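Local coordinates for protein angel homolog 2 (Homo sapiens, PDB 6RW0) that acts as a 2',3'-cyclic phosphatase of the CCR4/nocturin family and probably binds the 3' untranslated regions of messenger RNAs, at residues I59-L64 against E105-H110; R168-L173 against H195-P200. One frame throughout, in Å; residues are numbered along the deposited sequence.

Contact 1. Residues I59-L64 against E105-H110. With MG (magnesium ion), chain B.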
loop_
_atom_site.group_PDB
_atom_site.type_symbol
_atom_site.label_atom_id
_atom_site.label_comp_id
_atom_site.label_asym_id
_atom_site.label_seq_id
_atom_site.Cartn_x
_atom_site.Cartn_y
_atom_site.Cartn_z
ATOM N N ILE A 59 6.624 6.487 4.700
ATOM C CA ILE A 59 7.317 7.406 5.645
ATOM C C ILE A 59 8.260 8.376 4.938
ATOM O O ILE A 59 8.782 9.222 5.619
ATOM C CB ILE A 59 8.023 6.598 6.754
ATOM C CG1 ILE A 59 9.235 5.807 6.250
ATOM C CG2 ILE A 59 7.021 5.705 7.464
ATOM C CD1 ILE A 59 10.075 5.226 7.355
ATOM N N LEU A 60 8.446 8.246 3.631
ATOM C CA LEU A 60 9.300 9.108 2.812
ATOM C C LEU A 60 10.777 8.817 3.077
ATOM O O LEU A 60 11.318 9.165 4.130
ATOM C CB LEU A 60 8.956 10.597 2.948
ATOM C CG LEU A 60 9.831 11.577 2.155
ATOM C CD1 LEU A 60 9.881 11.303 0.665
ATOM C CD2 LEU A 60 9.323 12.998 2.429
ATOM N N SER A 61 11.427 8.170 2.119
ATOM C CA SER A 61 12.850 7.873 2.225
ATOM C C SER A 61 13.663 9.151 2.094
ATOM O O SER A 61 13.397 9.976 1.218
ATOM C CB SER A 61 13.204 6.898 1.101
ATOM O OG SER A 61 14.545 7.028 0.654
ATOM N N GLN A 62 14.662 9.323 2.966
ATOM C CA GLN A 62 15.474 10.539 2.910
ATOM C C GLN A 62 16.190 10.683 1.571
ATOM O O GLN A 62 16.270 11.795 1.020
ATOM C CB GLN A 62 16.491 10.568 4.051
ATOM C CG GLN A 62 17.159 11.925 4.213
ATOM C CD GLN A 62 16.184 12.989 4.695
ATOM O OE1 GLN A 62 15.191 12.681 5.339
ATOM N NE2 GLN A 62 16.486 14.251 4.406
ATOM N N ASP A 63 16.747 9.586 1.039
ATOM C CA ASP A 63 17.423 9.659 -0.251
ATOM C C ASP A 63 16.455 10.124 -1.332
ATOM O O ASP A 63 16.811 10.939 -2.189
ATOM C CB ASP A 63 17.975 8.293 -0.668
ATOM C CG ASP A 63 19.234 7.886 0.074
ATOM O OD1 ASP A 63 19.759 8.659 0.897
ATOM O OD2 ASP A 63 19.703 6.754 -0.182
ATOM N N LEU A 64 15.227 9.588 -1.322
ATOM C CA LEU A 64 14.248 9.980 -2.333
ATOM C C LEU A 64 13.770 11.410 -2.127
ATOM O O LEU A 64 13.521 12.121 -3.105
ATOM C CB LEU A 64 13.085 8.988 -2.373
ATOM C CG LEU A 64 13.490 7.552 -2.722
ATOM C CD1 LEU A 64 12.226 6.683 -2.804
ATOM C CD2 LEU A 64 14.306 7.477 -4.000
ATOM N N GLU A 105 8.719 3.024 1.695
ATOM C CA GLU A 105 9.845 3.962 1.620
ATOM C C GLU A 105 10.735 3.881 2.857
ATOM O O GLU A 105 11.243 4.888 3.353
ATOM C CB GLU A 105 9.403 5.384 1.290
ATOM C CG GLU A 105 8.886 5.442 -0.125
ATOM C CD GLU A 105 8.883 6.822 -0.731
ATOM O OE1 GLU A 105 9.729 7.672 -0.347
ATOM O OE2 GLU A 105 8.023 7.049 -1.613
ATOM N N VAL A 106 10.928 2.655 3.337
ATOM C CA VAL A 106 11.814 2.353 4.455
ATOM C C VAL A 106 13.218 2.197 3.887
ATOM O O VAL A 106 13.502 1.231 3.172
ATOM C CB VAL A 106 11.348 1.084 5.180
ATOM C CG1 VAL A 106 12.359 0.642 6.243
ATOM C CG2 VAL A 106 9.940 1.300 5.736
ATOM N N GLN A 107 14.091 3.155 4.197
ATOM C CA GLN A 107 15.435 3.192 3.632
ATOM C C GLN A 107 16.350 2.228 4.379
ATOM O O GLN A 107 16.352 2.192 5.611
ATOM C CB GLN A 107 15.959 4.625 3.717
ATOM C CG GLN A 107 17.263 4.843 3.031
ATOM C CD GLN A 107 17.575 6.305 2.863
ATOM O OE1 GLN A 107 16.782 7.050 2.293
ATOM N NE2 GLN A 107 18.719 6.728 3.378
ATOM N N GLU A 108 17.122 1.437 3.626
ATOM C CA GLU A 108 17.830 0.305 4.221
ATOM C C GLU A 108 18.795 0.743 5.320
ATOM O O GLU A 108 18.824 0.140 6.402
ATOM C CB GLU A 108 18.572 -0.497 3.145
ATOM C CG GLU A 108 19.283 -1.740 3.718
ATOM C CD GLU A 108 20.236 -2.425 2.739
ATOM O OE1 GLU A 108 20.883 -1.730 1.926
ATOM O OE2 GLU A 108 20.323 -3.672 2.785
ATOM N N ASP A 109 19.627 1.760 5.063
ATOM C CA ASP A 109 20.629 2.126 6.063
ATOM C C ASP A 109 19.962 2.628 7.338
ATOM O O ASP A 109 20.300 2.192 8.447
ATOM C CB ASP A 109 21.709 3.076 5.514
ATOM C CG ASP A 109 21.179 4.380 4.929
ATOM O OD1 ASP A 109 19.962 4.622 4.872
ATOM O OD2 ASP A 109 22.045 5.193 4.527
ATOM N N HIS A 110 18.966 3.492 7.194
ATOM C CA HIS A 110 18.224 3.977 8.349
ATOM C C HIS A 110 17.457 2.863 9.034
ATOM O O HIS A 110 17.279 2.881 10.256
ATOM C CB HIS A 110 17.263 5.058 7.896
ATOM C CG HIS A 110 17.955 6.270 7.387
ATOM N ND1 HIS A 110 17.334 7.200 6.584
ATOM C CD2 HIS A 110 19.214 6.713 7.585
ATOM C CE1 HIS A 110 18.189 8.169 6.311
ATOM N NE2 HIS A 110 19.334 7.904 6.912
HETATM MG MG MG B . 7.318 9.081 -2.389
HETATM O O HOH W 1 14.804 7.704 5.484
HETATM O O HOH W 2 21.116 5.116 1.364
HETATM O O HOH W 3 9.476 9.487 -2.419
HETATM O O HOH W 4 6.680 11.240 -2.700
HETATM O O HOH W 5 7.341 9.180 -4.946
HETATM O O HOH W 6 6.975 9.330 -0.020
HETATM O O HOH W 7 5.102 9.049 -2.846
#
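Gln107 OE1 is gripped by two donors from the 59-64 segment: Ser61 OG at 2.8 Å and the backbone N of Asp63, also 2.8 Å from that oxygen. Both reach it in the carbonyl plane on a lone pair, and the Asp63 bond is nearly straight at 173°. Gln107 gets there with CG anti to the backbone N (chi1 -173°) and an extended chain, and its NE2 is tied in turn to Asp109 OD1 on the syn lone pair; bonds at both the oxygen and the nitrogen of the amide therefore hold its rotation. Ser61, the N-cap of helix 62-67, also accepts a weak bond from Leu64 N. The Asp63 side chain crosses that of Gln107 at about a right angle, but the carboxylate and amide planes are only 36° apart.

Closer to the metal, Glu105 divides its carboxylate. OE2 binds the magnesium ion at 2.3 Å, while OE1 accepts hydrogen bonds from Ser61 N (3.0 Å, on its anti side) and from a metal-bound water (2.8 Å). Gln62 CB meets the His110 ring at its edge, 3.7 Å from CE1, and a water joins Gln62 N to His110 ND1; the Gln62 amide oxygen turns to Arg85. Glu105 OE2 is the one protein ligand of the ion, alongside five waters, and also bonds Asn58 ND2, so a second-shell bond on each oxygen probably helps set the carboxylate.

Contact 2. Residues R168-L173 against H195-P200; sequences RDNVGL and HLLYNP
Arg168 and Leu197 make the apolar part of this contact, the aliphatic stem of the arginine crossing the leucine obliquely, with Arg168 CG 3.9 Å from Leu197 CD1. The arginine chain is bent at chi2 and chi3, which carries its guanidinium past the leucine toward Asn199. Both side chains also rest on Ile205 of helix 203-220.

Direct polar contact is sparse. Asn170 has CG beside its backbone N (chi1 -55°), and its amide lies against the peptide chain of the opposing loop: ND2 gives a weak bond to His195 O at 3.3 Å, bent to 127°, while OD1 packs 3.5 Å from Leu197 CA. That oxygen is also hydrogen-bonded to Gln209 NE2 of the helix, whose OE1 accepts a hydrogen bond from Leu197 N. With an alanine here, the Gln209 amide would probably lose one of its mates and a gap would open beside the backbone of Leu197.

Water supplies much of the remaining polar linkage. One molecule accepts from Val171 N at 2.9 Å and donates to His195 O at 2.7 Å; another accepts hydrogen bonds from Tyr198 N and, weakly, from Asn170 ND2. A third accepts from Asn199 ND2 at 2.9 Å and weakly from Arg168 NH2, lying at the edge of a guanidinium whose plane is nearly perpendicular to the Asn199 amide.

The touching parts, 168-171 and 195-199, run roughly antiparallel, 163° apart, where the neighbouring antiparallel strands 171-179 and 189-195 of one sheet of the DNase I-like fold pass into loops.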
loop_
_atom_site.group_PDB
_atom_site.type_symbol
_atom_site.label_atom_id
_atom_site.label_comp_id
_atom_site.label_asym_id
_atom_site.label_seq_id
_atom_site.Cartn_x
_atom_site.Cartn_y
_atom_site.Cartn_z
ATOM N N ARG A 168 11.337 -2.827 -13.738
ATOM C CA ARG A 168 11.351 -1.888 -12.624
ATOM C C ARG A 168 11.578 -2.608 -11.294
ATOM O O ARG A 168 11.245 -3.789 -11.138
ATOM C CB ARG A 168 10.035 -1.103 -12.594
ATOM C CG ARG A 168 9.749 -0.308 -13.884
ATOM C CD ARG A 168 10.876 0.637 -14.196
ATOM N NE ARG A 168 10.475 1.938 -14.737
ATOM C CZ ARG A 168 10.154 2.152 -16.010
ATOM N NH1 ARG A 168 10.155 1.146 -16.874
ATOM N NH2 ARG A 168 9.838 3.372 -16.426
ATOM N N ASP A 169 12.130 -1.872 -10.325
ATOM C CA ASP A 169 12.677 -2.459 -9.100
ATOM C C ASP A 169 11.692 -2.581 -7.943
ATOM O O ASP A 169 12.095 -2.986 -6.840
ATOM C CB ASP A 169 13.926 -1.687 -8.682
ATOM C CG ASP A 169 15.091 -1.954 -9.617
ATOM O OD1 ASP A 169 15.386 -3.150 -9.887
ATOM O OD2 ASP A 169 15.683 -0.966 -10.107
ATOM N N ASN A 170 10.411 -2.355 -8.175
ATOM C CA ASN A 170 9.449 -2.373 -7.085
ATOM C C ASN A 170 9.264 -3.778 -6.520
ATOM O O ASN A 170 9.556 -4.799 -7.167
ATOM C CB ASN A 170 8.125 -1.806 -7.573
ATOM C CG ASN A 170 8.282 -0.430 -8.155
ATOM O OD1 ASN A 170 8.482 -0.277 -9.366
ATOM N ND2 ASN A 170 8.256 0.588 -7.291
ATOM N N VAL A 171 8.751 -3.812 -5.291
ATOM C CA VAL A 171 8.601 -5.048 -4.541
ATOM C C VAL A 171 7.298 -5.066 -3.746
ATOM O O VAL A 171 6.602 -4.061 -3.591
ATOM C CB VAL A 171 9.784 -5.299 -3.577
ATOM C CG1 VAL A 171 11.099 -5.471 -4.326
ATOM C CG2 VAL A 171 9.901 -4.162 -2.548
ATOM N N GLY A 172 7.005 -6.259 -3.223
ATOM C CA GLY A 172 5.950 -6.450 -2.250
ATOM C C GLY A 172 6.399 -7.446 -1.201
ATOM O O GLY A 172 7.460 -8.067 -1.317
ATOM N N LEU A 173 5.562 -7.611 -0.181
ATOM C CA LEU A 173 5.871 -8.525 0.913
ATOM C C LEU A 173 4.557 -9.038 1.474
ATOM O O LEU A 173 3.616 -8.258 1.649
ATOM C CB LEU A 173 6.688 -7.834 2.006
ATOM C CG LEU A 173 7.161 -8.721 3.155
ATOM C CD1 LEU A 173 8.073 -9.829 2.714
ATOM C CD2 LEU A 173 7.864 -7.824 4.185
ATOM N N HIS A 195 4.513 -1.219 -2.771
ATOM C CA HIS A 195 4.662 0.149 -3.263
ATOM C C HIS A 195 4.833 -0.014 -4.773
ATOM O O HIS A 195 5.892 -0.445 -5.241
ATOM C CB HIS A 195 5.847 0.832 -2.600
ATOM C CG HIS A 195 5.945 2.293 -2.894
ATOM N ND1 HIS A 195 6.940 3.087 -2.368
ATOM C CD2 HIS A 195 5.179 3.102 -3.661
ATOM C CE1 HIS A 195 6.787 4.324 -2.807
ATOM N NE2 HIS A 195 5.716 4.368 -3.580
ATOM N N LEU A 196 3.773 0.271 -5.525
ATOM C CA LEU A 196 3.804 0.077 -6.969
ATOM C C LEU A 196 4.553 1.209 -7.669
ATOM O O LEU A 196 4.710 2.315 -7.140
ATOM C CB LEU A 196 2.389 -0.006 -7.548
ATOM C CG LEU A 196 1.488 -1.130 -7.031
ATOM C CD1 LEU A 196 0.197 -1.173 -7.844
ATOM C CD2 LEU A 196 2.198 -2.480 -7.069
ATOM N N LEU A 197 5.018 0.914 -8.882
ATOM C CA LEU A 197 5.695 1.882 -9.738
ATOM C C LEU A 197 4.973 3.222 -9.774
ATOM O O LEU A 197 3.763 3.281 -9.994
ATOM C CB LEU A 197 5.719 1.306 -11.157
ATOM C CG LEU A 197 6.358 2.181 -12.224
ATOM C CD1 LEU A 197 7.828 2.373 -11.884
ATOM C CD2 LEU A 197 6.200 1.563 -13.581
ATOM N N TYR A 198 5.710 4.323 -9.640
ATOM C CA TYR A 198 5.099 5.659 -9.698
ATOM C C TYR A 198 4.732 6.032 -11.142
ATOM O O TYR A 198 3.608 6.433 -11.297
ATOM C CB TYR A 198 6.052 6.715 -9.131
ATOM C CG TYR A 198 5.618 8.108 -9.491
ATOM C CD1 TYR A 198 4.490 8.657 -8.928
ATOM C CD2 TYR A 198 6.267 8.831 -10.465
ATOM C CE1 TYR A 198 4.030 9.902 -9.300
ATOM C CE2 TYR A 198 5.822 10.077 -10.847
ATOM C CZ TYR A 198 4.705 10.617 -10.261
ATOM O OH TYR A 198 4.263 11.842 -10.656
ATOM N N ASN A 199 5.654 5.845 -12.095
ATOM C CA ASN A 199 5.548 6.360 -13.460
ATOM C C ASN A 199 4.120 6.348 -13.991
ATOM O O ASN A 199 3.563 5.280 -14.266
ATOM C CB ASN A 199 6.482 5.514 -14.337
ATOM C CG ASN A 199 6.775 6.149 -15.671
ATOM O OD1 ASN A 199 5.868 6.378 -16.464
ATOM N ND2 ASN A 199 8.054 6.416 -15.942
ATOM N N PRO A 200 3.490 7.516 -14.150
ATOM C CA PRO A 200 2.068 7.531 -14.521
ATOM C C PRO A 200 1.734 6.927 -15.869
ATOM O O PRO A 200 0.602 6.465 -16.068
ATOM C CB PRO A 200 1.713 9.026 -14.493
ATOM C CG PRO A 200 2.635 9.586 -13.483
ATOM C CD PRO A 200 3.926 8.823 -13.607
HETATM O O HOH W 8 9.755 5.447 -13.846
HETATM O O HOH W 9 8.439 3.802 -8.410
HETATM O O HOH W 10 8.368 -1.118 -4.368
#

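Contacts 1 and 2 lie at strand ends of different sheets of the DNase I-like fold, their centres 15 Å apart, and meet at the magnesium site. Glu105, on strand 100-107, and His195, at the end of strand 189-195, bring them together: Glu105 OE2 lies 3.2 Å from His195 CE1, a packing contact. The carboxylate binds the ion directly, whereas the side chain of His195 is about 5 Å from the magnesium ion and not among its ligands. Contact 1 thus probably steadies the metal ligand, while contact 2 joins the strand ends and loop that present His195 beside it. Such a site between two sheets is consistent with the phosphatase activity of this protein.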